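Local structure of indole-3-pyruvate decarboxylase (Azospirillum brasilense, 2NXW) at residues A[442-452]-A[468-479]; A[393-404]-A[410-419]. The protein catalyses the thiamine diphosphate- and metal-dependent decarboxylation of indole-3-pyruvate to indole-3-acetaldehyde, a step in auxin biosynthesis. All blocks are in the same frame, centred on the assembly; numbering follows the deposited sequence.

Interaction 1 of 2, residues A[442-452]-A[468-479]. With MG (magnesium ion), chain C; TPP (thiamine diphosphate), chain E.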
loop_
_atom_site.group_PDB
_atom_site.type_symbol
_atom_site.label_atom_id
_atom_site.label_comp_id
_atom_site.label_asym_id
_atom_site.label_seq_id
_atom_site.Cartn_x
_atom_site.Cartn_y
_atom_site.Cartn_z
ATOM N N ARG A 442 2.970 39.213 25.897
ATOM C CA ARG A 442 2.620 38.072 26.717
ATOM C C ARG A 442 1.605 37.176 26.031
ATOM O O ARG A 442 0.712 37.654 25.341
ATOM C CB ARG A 442 2.086 38.570 28.053
ATOM C CG ARG A 442 2.247 37.591 29.178
ATOM C CD ARG A 442 1.984 38.252 30.531
ATOM N NE ARG A 442 2.532 37.428 31.588
ATOM C CZ ARG A 442 2.334 37.602 32.894
ATOM N NH1 ARG A 442 1.576 38.608 33.342
ATOM N NH2 ARG A 442 2.876 36.753 33.751
ATOM N N ILE A 443 1.750 35.871 26.229
ATOM C CA ILE A 443 0.835 34.922 25.616
ATOM C C ILE A 443 -0.023 34.284 26.702
ATOM O O ILE A 443 0.455 34.013 27.804
ATOM C CB ILE A 443 1.626 33.824 24.854
ATOM C CG1 ILE A 443 2.595 34.471 23.850
ATOM C CG2 ILE A 443 0.662 32.893 24.121
ATOM C CD1 ILE A 443 1.940 35.336 22.778
ATOM N N LEU A 444 -1.308 34.123 26.396
ATOM C CA LEU A 444 -2.239 33.469 27.313
ATOM C C LEU A 444 -2.471 32.067 26.768
ATOM O O LEU A 444 -2.901 31.897 25.628
ATOM C CB LEU A 444 -3.572 34.218 27.364
ATOM C CG LEU A 444 -4.717 33.508 28.100
ATOM C CD1 LEU A 444 -4.337 33.275 29.558
ATOM C CD2 LEU A 444 -5.982 34.355 27.995
ATOM N N THR A 445 -2.165 31.068 27.578
ATOM C CA THR A 445 -2.364 29.687 27.166
ATOM C C THR A 445 -3.530 29.069 27.926
ATOM O O THR A 445 -3.646 29.260 29.131
ATOM C CB THR A 445 -1.116 28.854 27.473
ATOM O OG1 THR A 445 -0.006 29.393 26.747
ATOM C CG2 THR A 445 -1.316 27.398 27.075
ATOM N N VAL A 446 -4.404 28.364 27.208
ATOM C CA VAL A 446 -5.501 27.635 27.855
ATOM C C VAL A 446 -5.249 26.150 27.546
ATOM O O VAL A 446 -4.932 25.774 26.415
ATOM C CB VAL A 446 -6.908 28.092 27.380
ATOM C CG1 VAL A 446 -7.157 29.536 27.835
ATOM C CG2 VAL A 446 -7.036 27.970 25.878
ATOM N N VAL A 447 -5.387 25.311 28.566
ATOM C CA VAL A 447 -5.055 23.897 28.429
ATOM C C VAL A 447 -5.792 23.083 29.492
ATOM O O VAL A 447 -5.993 23.550 30.613
ATOM C CB VAL A 447 -3.500 23.739 28.601
ATOM C CG1 VAL A 447 -3.059 24.319 29.955
ATOM C CG2 VAL A 447 -3.071 22.281 28.480
ATOM N N GLY A 448 -6.186 21.868 29.131
ATOM C CA GLY A 448 -6.883 21.002 30.074
ATOM C C GLY A 448 -5.926 20.178 30.924
ATOM O O GLY A 448 -4.716 20.168 30.694
ATOM N N ASP A 449 -6.454 19.472 31.920
ATOM C CA ASP A 449 -5.609 18.667 32.781
ATOM C C ASP A 449 -4.947 17.490 32.058
ATOM O O ASP A 449 -3.780 17.179 32.295
ATOM C CB ASP A 449 -6.389 18.188 34.036
ATOM C CG ASP A 449 -7.701 17.465 33.715
ATOM O OD1 ASP A 449 -8.540 17.989 32.942
ATOM O OD2 ASP A 449 -7.886 16.376 34.294
ATOM N N GLY A 450 -5.691 16.845 31.167
ATOM C CA GLY A 450 -5.118 15.735 30.425
ATOM C C GLY A 450 -3.957 16.199 29.564
ATOM O O GLY A 450 -2.888 15.569 29.542
ATOM N N ALA A 451 -4.153 17.311 28.862
ATOM C CA ALA A 451 -3.088 17.837 28.005
ATOM C C ALA A 451 -1.902 18.365 28.809
ATOM O O ALA A 451 -0.753 18.221 28.386
ATOM C CB ALA A 451 -3.623 18.927 27.108
ATOM N N PHE A 452 -2.168 18.977 29.959
ATOM C CA PHE A 452 -1.067 19.486 30.756
ATOM C C PHE A 452 -0.176 18.333 31.226
ATOM O O PHE A 452 1.037 18.475 31.305
ATOM C CB PHE A 452 -1.590 20.271 31.959
ATOM C CG PHE A 452 -0.538 21.102 32.631
ATOM C CD1 PHE A 452 -0.380 22.444 32.301
ATOM C CD2 PHE A 452 0.323 20.531 33.559
ATOM C CE1 PHE A 452 0.636 23.209 32.901
ATOM C CE2 PHE A 452 1.339 21.284 34.154
ATOM C CZ PHE A 452 1.488 22.629 33.817
ATOM N N ASP A 468 7.332 34.725 30.348
ATOM C CA ASP A 468 6.423 34.613 31.494
ATOM C C ASP A 468 4.953 34.464 31.105
ATOM O O ASP A 468 4.094 35.234 31.545
ATOM C CB ASP A 468 6.581 35.861 32.373
ATOM C CG ASP A 468 6.322 37.167 31.614
ATOM O OD1 ASP A 468 6.084 37.153 30.391
ATOM O OD2 ASP A 468 6.362 38.227 32.261
ATOM N N PRO A 469 4.627 33.441 30.307
ATOM C CA PRO A 469 3.226 33.280 29.908
ATOM C C PRO A 469 2.243 33.042 31.051
ATOM O O PRO A 469 2.632 32.596 32.142
ATOM C CB PRO A 469 3.279 32.089 28.942
ATOM C CG PRO A 469 4.407 31.265 29.490
ATOM C CD PRO A 469 5.455 32.314 29.837
ATOM N N ILE A 470 0.983 33.391 30.788
ATOM C CA ILE A 470 -0.104 33.154 31.746
ATOM C C ILE A 470 -0.756 31.886 31.216
ATOM O O ILE A 470 -1.065 31.787 30.022
ATOM C CB ILE A 470 -1.151 34.283 31.740
ATOM C CG1 ILE A 470 -0.500 35.586 32.224
ATOM C CG2 ILE A 470 -2.324 33.921 32.673
ATOM C CD1 ILE A 470 -1.401 36.823 32.096
ATOM N N VAL A 471 -0.959 30.927 32.107
ATOM C CA VAL A 471 -1.554 29.659 31.719
ATOM C C VAL A 471 -2.775 29.356 32.564
ATOM O O VAL A 471 -2.676 29.298 33.790
ATOM C CB VAL A 471 -0.545 28.512 31.904
ATOM C CG1 VAL A 471 -1.137 27.183 31.418
ATOM C CG2 VAL A 471 0.729 28.820 31.121
ATOM N N ILE A 472 -3.924 29.187 31.916
ATOM C CA ILE A 472 -5.147 28.825 32.641
ATOM C C ILE A 472 -5.367 27.339 32.364
ATOM O O ILE A 472 -5.630 26.945 31.225
ATOM C CB ILE A 472 -6.373 29.631 32.174
ATOM C CG1 ILE A 472 -6.120 31.137 32.370
ATOM C CG2 ILE A 472 -7.594 29.207 32.995
ATOM C CD1 ILE A 472 -7.243 32.028 31.858
ATOM N N LEU A 473 -5.229 26.529 33.410
ATOM C CA LEU A 473 -5.371 25.083 33.315
ATOM C C LEU A 473 -6.767 24.691 33.776
ATOM O O LEU A 473 -7.129 24.917 34.930
ATOM C CB LEU A 473 -4.297 24.426 34.185
ATOM C CG LEU A 473 -3.964 22.937 34.033
ATOM C CD1 LEU A 473 -2.754 22.609 34.920
ATOM C CD2 LEU A 473 -5.178 22.065 34.408
ATOM N N PHE A 474 -7.537 24.112 32.859
ATOM C CA PHE A 474 -8.912 23.680 33.117
ATOM C C PHE A 474 -8.815 22.302 33.773
ATOM O O PHE A 474 -8.630 21.290 33.087
ATOM C CB PHE A 474 -9.685 23.566 31.786
ATOM C CG PHE A 474 -10.028 24.887 31.128
ATOM C CD1 PHE A 474 -11.284 25.073 30.558
ATOM C CD2 PHE A 474 -9.081 25.914 31.009
ATOM C CE1 PHE A 474 -11.603 26.248 29.882
ATOM C CE2 PHE A 474 -9.390 27.099 30.332
ATOM C CZ PHE A 474 -10.654 27.266 29.766
ATOM N N ASN A 475 -8.956 22.245 35.094
ATOM C CA ASN A 475 -8.816 20.964 35.769
ATOM C C ASN A 475 -10.132 20.336 36.183
ATOM O O ASN A 475 -10.673 20.642 37.258
ATOM C CB ASN A 475 -7.903 21.089 36.999
ATOM C CG ASN A 475 -7.464 19.735 37.528
ATOM O OD1 ASN A 475 -7.994 18.698 37.117
ATOM N ND2 ASN A 475 -6.512 19.729 38.443
ATOM N N ASN A 476 -10.648 19.455 35.327
ATOM C CA ASN A 476 -11.887 18.751 35.640
ATOM C C ASN A 476 -11.606 17.283 35.986
ATOM O O ASN A 476 -12.537 16.486 36.085
ATOM C CB ASN A 476 -12.926 18.863 34.494
ATOM C CG ASN A 476 -12.357 18.531 33.106
ATOM O OD1 ASN A 476 -11.329 17.872 32.978
ATOM N ND2 ASN A 476 -13.059 18.974 32.067
ATOM N N ALA A 477 -10.338 16.939 36.226
ATOM C CA ALA A 477 -9.937 15.563 36.567
ATOM C C ALA A 477 -10.649 14.628 35.607
ATOM O O ALA A 477 -11.299 13.649 36.006
ATOM C CB ALA A 477 -10.334 15.242 38.011
ATOM N N SER A 478 -10.491 14.921 34.324
ATOM C CA SER A 478 -11.207 14.171 33.310
ATOM C C SER A 478 -10.731 14.437 31.899
ATOM O O SER A 478 -10.224 15.522 31.590
ATOM C CB SER A 478 -12.683 14.598 33.383
ATOM O OG SER A 478 -13.496 13.980 32.402
ATOM N N TRP A 479 -10.896 13.431 31.044
ATOM C CA TRP A 479 -10.662 13.600 29.612
ATOM C C TRP A 479 -12.122 13.881 29.229
ATOM O O TRP A 479 -12.838 13.013 28.702
ATOM C CB TRP A 479 -10.187 12.292 28.980
ATOM C CG TRP A 479 -8.720 12.016 29.124
ATOM C CD1 TRP A 479 -7.686 12.933 29.123
ATOM C CD2 TRP A 479 -8.108 10.728 29.224
ATOM N NE1 TRP A 479 -6.479 12.278 29.216
ATOM C CE2 TRP A 479 -6.709 10.928 29.280
ATOM C CE3 TRP A 479 -8.608 9.420 29.272
ATOM C CZ2 TRP A 479 -5.805 9.872 29.381
ATOM C CZ3 TRP A 479 -7.719 8.374 29.373
ATOM C CH2 TRP A 479 -6.328 8.599 29.427
HETATM MG MG MG C . -9.920 17.616 31.469
HETATM N "N1'" TPP E . -3.846 11.770 22.308
HETATM C "C2'" TPP E . -3.436 12.849 21.623
HETATM C CM2 TPP E . -1.947 13.115 21.470
HETATM N "N3'" TPP E . -4.319 13.685 21.070
HETATM C "C4'" TPP E . -5.665 13.489 21.172
HETATM N "N4'" TPP E . -6.515 14.337 20.530
HETATM C "C5'" TPP E . -6.152 12.388 21.947
HETATM C "C6'" TPP E . -5.186 11.516 22.491
HETATM C "C7'" TPP E . -7.658 12.110 22.161
HETATM N N3 TPP E . -8.376 13.174 23.001
HETATM C C2 TPP E . -9.088 14.109 22.368
HETATM S S1 TPP E . -9.768 15.081 23.660
HETATM C C5 TPP E . -9.083 14.178 25.007
HETATM C C4 TPP E . -8.365 13.163 24.381
HETATM C CM4 TPP E . -7.590 12.102 25.211
HETATM C C6 TPP E . -9.277 14.497 26.436
HETATM C C7 TPP E . -8.581 15.832 26.764
HETATM O O7 TPP E . -8.628 15.932 28.164
HETATM P PA TPP E . -8.251 17.382 28.678
HETATM O O1A TPP E . -6.880 17.852 28.200
HETATM O O2A TPP E . -8.300 17.267 30.200
HETATM O O3A TPP E . -9.323 18.468 28.221
HETATM P PB TPP E . -10.944 18.214 28.439
HETATM O O1B TPP E . -11.204 17.649 29.837
HETATM O O2B TPP E . -11.566 19.626 28.242
HETATM O O3B TPP E . -11.481 17.287 27.359
HETATM O O HOH W 1 -3.595 12.915 29.278
HETATM O O HOH W 2 -9.883 19.737 31.265
#

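Interaction 2 of 2, residues A[393-404]-A[410-419]. With TPP (thiamine diphosphate), chain E.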
loop_
_atom_site.group_PDB
_atom_site.type_symbol
_atom_site.label_atom_id
_atom_site.label_comp_id
_atom_site.label_asym_id
_atom_site.label_seq_id
_atom_site.Cartn_x
_atom_site.Cartn_y
_atom_site.Cartn_z
ATOM N N PRO A 393 -5.930 42.889 24.496
ATOM C CA PRO A 393 -6.004 41.426 24.411
ATOM C C PRO A 393 -4.674 40.746 24.110
ATOM O O PRO A 393 -3.814 41.302 23.423
ATOM C CB PRO A 393 -7.010 41.186 23.284
ATOM C CG PRO A 393 -7.850 42.434 23.276
ATOM C CD PRO A 393 -6.818 43.516 23.501
ATOM N N LEU A 394 -4.512 39.536 24.634
ATOM C CA LEU A 394 -3.308 38.754 24.378
ATOM C C LEU A 394 -3.626 37.717 23.316
ATOM O O LEU A 394 -4.791 37.347 23.121
ATOM C CB LEU A 394 -2.856 37.998 25.637
ATOM C CG LEU A 394 -2.496 38.777 26.907
ATOM C CD1 LEU A 394 -1.826 37.839 27.907
ATOM C CD2 LEU A 394 -1.552 39.929 26.546
ATOM N N LEU A 395 -2.599 37.259 22.613
ATOM C CA LEU A 395 -2.802 36.178 21.653
ATOM C C LEU A 395 -2.982 34.940 22.542
ATOM O O LEU A 395 -2.318 34.803 23.572
ATOM C CB LEU A 395 -1.580 36.005 20.740
ATOM C CG LEU A 395 -1.662 34.787 19.802
ATOM C CD1 LEU A 395 -1.085 35.160 18.432
ATOM C CD2 LEU A 395 -0.924 33.592 20.412
ATOM N N ILE A 396 -3.877 34.043 22.140
ATOM C CA ILE A 396 -4.142 32.847 22.917
ATOM C C ILE A 396 -3.637 31.601 22.213
ATOM O O ILE A 396 -3.844 31.433 21.008
ATOM C CB ILE A 396 -5.666 32.677 23.148
ATOM C CG1 ILE A 396 -6.183 33.855 23.971
ATOM C CG2 ILE A 396 -5.967 31.346 23.856
ATOM C CD1 ILE A 396 -7.716 33.887 24.131
ATOM N N ALA A 397 -2.946 30.752 22.968
ATOM C CA ALA A 397 -2.490 29.464 22.457
ATOM C C ALA A 397 -3.374 28.465 23.203
ATOM O O ALA A 397 -3.467 28.495 24.431
ATOM C CB ALA A 397 -1.028 29.228 22.792
ATOM N N ALA A 398 -4.045 27.594 22.472
ATOM C CA ALA A 398 -4.916 26.631 23.116
ATOM C C ALA A 398 -4.562 25.211 22.725
ATOM O O ALA A 398 -4.106 24.951 21.614
ATOM C CB ALA A 398 -6.370 26.915 22.734
ATOM N N ASP A 399 -4.754 24.290 23.664
ATOM C CA ASP A 399 -4.532 22.878 23.397
ATOM C C ASP A 399 -5.870 22.348 22.874
ATOM O O ASP A 399 -6.811 23.121 22.665
ATOM C CB ASP A 399 -4.144 22.141 24.681
ATOM C CG ASP A 399 -3.206 20.974 24.417
ATOM O OD1 ASP A 399 -3.644 20.007 23.756
ATOM O OD2 ASP A 399 -2.040 21.023 24.863
ATOM N N MET A 400 -5.944 21.043 22.636
ATOM C CA MET A 400 -7.187 20.422 22.193
ATOM C C MET A 400 -7.928 19.990 23.456
ATOM O O MET A 400 -7.326 19.418 24.370
ATOM C CB MET A 400 -6.896 19.198 21.319
ATOM C CG MET A 400 -8.139 18.409 20.932
ATOM S SD MET A 400 -9.336 19.407 20.046
ATOM C CE MET A 400 -10.605 18.190 19.748
ATOM N N GLY A 401 -9.226 20.278 23.493
ATOM C CA GLY A 401 -10.061 19.947 24.645
ATOM C C GLY A 401 -11.092 21.052 24.795
ATOM O O GLY A 401 -11.221 21.903 23.921
ATOM N N ASP A 402 -11.852 21.061 25.887
ATOM C CA ASP A 402 -12.834 22.124 26.053
ATOM C C ASP A 402 -12.144 23.488 26.162
ATOM O O ASP A 402 -12.769 24.526 25.951
ATOM C CB ASP A 402 -13.735 21.855 27.267
ATOM C CG ASP A 402 -15.052 22.625 27.195
ATOM O OD1 ASP A 402 -15.385 23.144 26.108
ATOM O OD2 ASP A 402 -15.748 22.700 28.230
ATOM N N CYS A 403 -10.847 23.496 26.467
ATOM C CA CYS A 403 -10.127 24.767 26.519
ATOM C C CYS A 403 -10.219 25.485 25.157
ATOM O O CYS A 403 -10.362 26.706 25.109
ATOM C CB CYS A 403 -8.660 24.538 26.900
ATOM S SG CYS A 403 -7.729 23.403 25.832
ATOM N N LEU A 404 -10.173 24.726 24.064
ATOM C CA LEU A 404 -10.268 25.296 22.718
ATOM C C LEU A 404 -11.690 25.794 22.448
ATOM O O LEU A 404 -11.890 26.873 21.905
ATOM C CB LEU A 404 -9.896 24.248 21.668
ATOM C CG LEU A 404 -10.110 24.683 20.213
ATOM C CD1 LEU A 404 -9.427 26.021 19.931
ATOM C CD2 LEU A 404 -9.579 23.601 19.301
ATOM N N MET A 410 -13.478 33.792 23.618
ATOM C CA MET A 410 -12.598 34.742 24.293
ATOM C C MET A 410 -12.102 35.798 23.317
ATOM O O MET A 410 -11.784 35.489 22.173
ATOM C CB MET A 410 -11.386 34.022 24.880
ATOM C CG MET A 410 -11.683 33.273 26.152
ATOM S SD MET A 410 -10.194 32.430 26.729
ATOM C CE MET A 410 -10.848 31.577 28.149
ATOM N N ILE A 411 -12.049 37.046 23.773
ATOM C CA ILE A 411 -11.542 38.129 22.937
ATOM C C ILE A 411 -10.019 37.961 22.908
ATOM O O ILE A 411 -9.383 37.914 23.955
ATOM C CB ILE A 411 -11.896 39.495 23.546
ATOM C CG1 ILE A 411 -13.419 39.622 23.651
ATOM C CG2 ILE A 411 -11.313 40.612 22.687
ATOM C CD1 ILE A 411 -13.882 40.810 24.477
ATOM N N ASP A 412 -9.443 37.873 21.715
ATOM C CA ASP A 412 -8.001 37.672 21.606
ATOM C C ASP A 412 -7.332 38.556 20.568
ATOM O O ASP A 412 -7.986 39.324 19.868
ATOM C CB ASP A 412 -7.714 36.209 21.252
ATOM C CG ASP A 412 -8.297 35.813 19.908
ATOM O OD1 ASP A 412 -8.043 36.511 18.895
ATOM O OD2 ASP A 412 -9.013 34.796 19.859
ATOM N N ALA A 413 -6.011 38.429 20.502
ATOM C CA ALA A 413 -5.163 39.132 19.545
ATOM C C ALA A 413 -4.568 37.998 18.720
ATOM O O ALA A 413 -3.368 37.970 18.421
ATOM C CB ALA A 413 -4.056 39.905 20.274
ATOM N N GLY A 414 -5.438 37.057 18.363
ATOM C CA GLY A 414 -5.035 35.888 17.607
ATOM C C GLY A 414 -5.275 34.647 18.457
ATOM O O GLY A 414 -5.202 34.710 19.685
ATOM N N LEU A 415 -5.579 33.533 17.799
ATOM C CA LEU A 415 -5.815 32.252 18.467
ATOM C C LEU A 415 -5.032 31.201 17.696
ATOM O O LEU A 415 -5.212 31.037 16.486
ATOM C CB LEU A 415 -7.303 31.894 18.458
ATOM C CG LEU A 415 -7.666 30.504 19.003
ATOM C CD1 LEU A 415 -7.195 30.372 20.461
ATOM C CD2 LEU A 415 -9.176 30.289 18.895
ATOM N N MET A 416 -4.166 30.488 18.402
ATOM C CA MET A 416 -3.327 29.462 17.803
ATOM C C MET A 416 -3.708 28.141 18.462
ATOM O O MET A 416 -3.586 28.005 19.673
ATOM C CB MET A 416 -1.874 29.818 18.105
ATOM C CG MET A 416 -0.840 29.038 17.400
ATOM S SD MET A 416 0.718 29.630 18.082
ATOM C CE MET A 416 0.869 31.212 17.293
ATOM N N ALA A 417 -4.171 27.166 17.686
ATOM C CA ALA A 417 -4.593 25.898 18.288
ATOM C C ALA A 417 -4.681 24.822 17.229
ATOM O O ALA A 417 -4.734 25.121 16.034
ATOM C CB ALA A 417 -5.962 26.081 18.944
ATOM N N PRO A 418 -4.692 23.549 17.647
ATOM C CA PRO A 418 -4.782 22.443 16.680
ATOM C C PRO A 418 -6.254 22.227 16.302
ATOM O O PRO A 418 -6.819 21.147 16.494
ATOM C CB PRO A 418 -4.172 21.271 17.449
ATOM C CG PRO A 418 -4.594 21.548 18.859
ATOM C CD PRO A 418 -4.416 23.046 19.008
ATOM N N GLY A 419 -6.867 23.282 15.765
ATOM C CA GLY A 419 -8.271 23.243 15.402
ATOM C C GLY A 419 -8.695 22.208 14.379
ATOM O O GLY A 419 -9.874 21.837 14.336
HETATM N "N1'" TPP E . -3.846 11.770 22.308
HETATM C "C2'" TPP E . -3.436 12.849 21.623
HETATM C CM2 TPP E . -1.947 13.115 21.470
HETATM N "N3'" TPP E . -4.319 13.685 21.070
HETATM C "C4'" TPP E . -5.665 13.489 21.172
HETATM N "N4'" TPP E . -6.515 14.337 20.530
HETATM C "C5'" TPP E . -6.152 12.388 21.947
HETATM C "C6'" TPP E . -5.186 11.516 22.491
HETATM C "C7'" TPP E . -7.658 12.110 22.161
HETATM N N3 TPP E . -8.376 13.174 23.001
HETATM C C2 TPP E . -9.088 14.109 22.368
HETATM S S1 TPP E . -9.768 15.081 23.660
HETATM C C5 TPP E . -9.083 14.178 25.007
HETATM C C4 TPP E . -8.365 13.163 24.381
HETATM C CM4 TPP E . -7.590 12.102 25.211
HETATM C C6 TPP E . -9.277 14.497 26.436
HETATM C C7 TPP E . -8.581 15.832 26.764
HETATM O O7 TPP E . -8.628 15.932 28.164
HETATM P PA TPP E . -8.251 17.382 28.678
HETATM O O1A TPP E . -6.880 17.852 28.200
HETATM O O2A TPP E . -8.300 17.267 30.200
HETATM O O3A TPP E . -9.323 18.468 28.221
HETATM P PB TPP E . -10.944 18.214 28.439
HETATM O O1B TPP E . -11.204 17.649 29.837
HETATM O O2B TPP E . -11.566 19.626 28.242
HETATM O O3B TPP E . -11.481 17.287 27.359
HETATM O O HOH W 3 -6.936 37.736 25.081
#

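Interaction 1 of 2, residues A[442-452]-A[468-479]
T445 and V471 pair in two neighbouring parallel strands, 443-448 and 470-475, whose C-terminal ends carry the GDG...NN motif (G448-D449-G450 and N475-N476) of thiamine diphosphate enzymes. Alternating backbone bonds join them, among them T445 N to I470 O at 2.8 Å. Both faces are densely filled. On one, L444 CD1 rests against I470 CG2 and I472 CD1, while V446 lies alongside F474. On the other, V447 CG1 meets V471 CG1 at 3.7 Å. L473, with CG anti to its backbone nitrogen (chi1 -165°), sends CD1 over the face of the F452 ring in a CH-pi contact, 3.7 Å from the centroid.

At the start of the strands, R442 grips one atom, D468 O, side-on with NE (2.7 Å) and NH2, the oxygen lying in the guanidinium plane. I470 CG1 lies over the centre of one face of that group, and the D468 carboxylate, itself salt-bridged to R530 and hydrogen-bonded by G531 N, lies over the other. An alanine here would probably leave D468 O without both these donors and uncover I470 CG1.

Past the strands direct apolar packing gives way to a polar end, bridged by metal, cofactor and water, where A477 is partly exposed. A477 N donates to N475 OD1 in an Asx turn, while N475 ND2 bonds to E537. Water 1 joins G450 O to W479 NE1. Magnesium is bound by D449 OD1, N476 OD1, S478 O, two diphosphate oxygens and water 2, completing six ligands. The other carboxylate oxygen, D449 OD2, accepts from S478 N at 3.0 Å through its syn lone pair.

Interaction 2 of 2, residues A[393-404]-A[410-419]
The beta-alpha-beta unit at one edge of the cofactor-binding sheet sets I396 and A397 of strand 395-398 beside L415 and M416 of the short parallel strand 415-416. M416 N donates to I396 O at 2.8 Å and A398 N to M416 O at 2.9 Å. Further back, A413 N reaches L394 O from well above its carbonyl plane, 61° out of it, and water 3 links the same oxygen to I411 O.

I396 carries the apolar contact with its two branches. CG2 meets L415 CD1, whereas CG1, anti to the carbonyl carbon (chi1 -63°), carries CD1 between the CB atoms of M410 and D412, each 3.7 Å away. D412 OD1 accepts from G414 N, closing an Asx turn, while OD2 forms a salt bridge with R260. Beyond the strands, L404 CD1 presses on A417 CB at 3.6 Å. A398 O is buried without a polar partner, against P418 CD at 3.2 Å.

Strand 443-448 borders 395-398 on its other edge, helix 376-388 touches P393, M410 and I411, and helix 68-82 packs on L395 and M416.

Interactions 1 and 2, with centres 11 Å apart, are consecutive parts of one parallel sheet in the order 415-416, 395-398, 443-448, 470-475. They meet where strands 395-398 and 443-448 lie side by side; A397 N lies 2.9 Å from L444 O and A397 O 2.9 Å from V446 N, both probable hydrogen bonds, and V446 CG2 packs on A398 CB at 3.4 Å. At the C-terminal ends they share the diphosphate. In interaction 1, G450 N and A451 N donate to alpha-phosphate oxygens, D449, N476 and S478 hold the magnesium, and N476 ND2 reaches beta-phosphate O1B; in interaction 2, D402 N, at a helix start, donates to another beta oxygen, TPP O2B, at 2.8 Å.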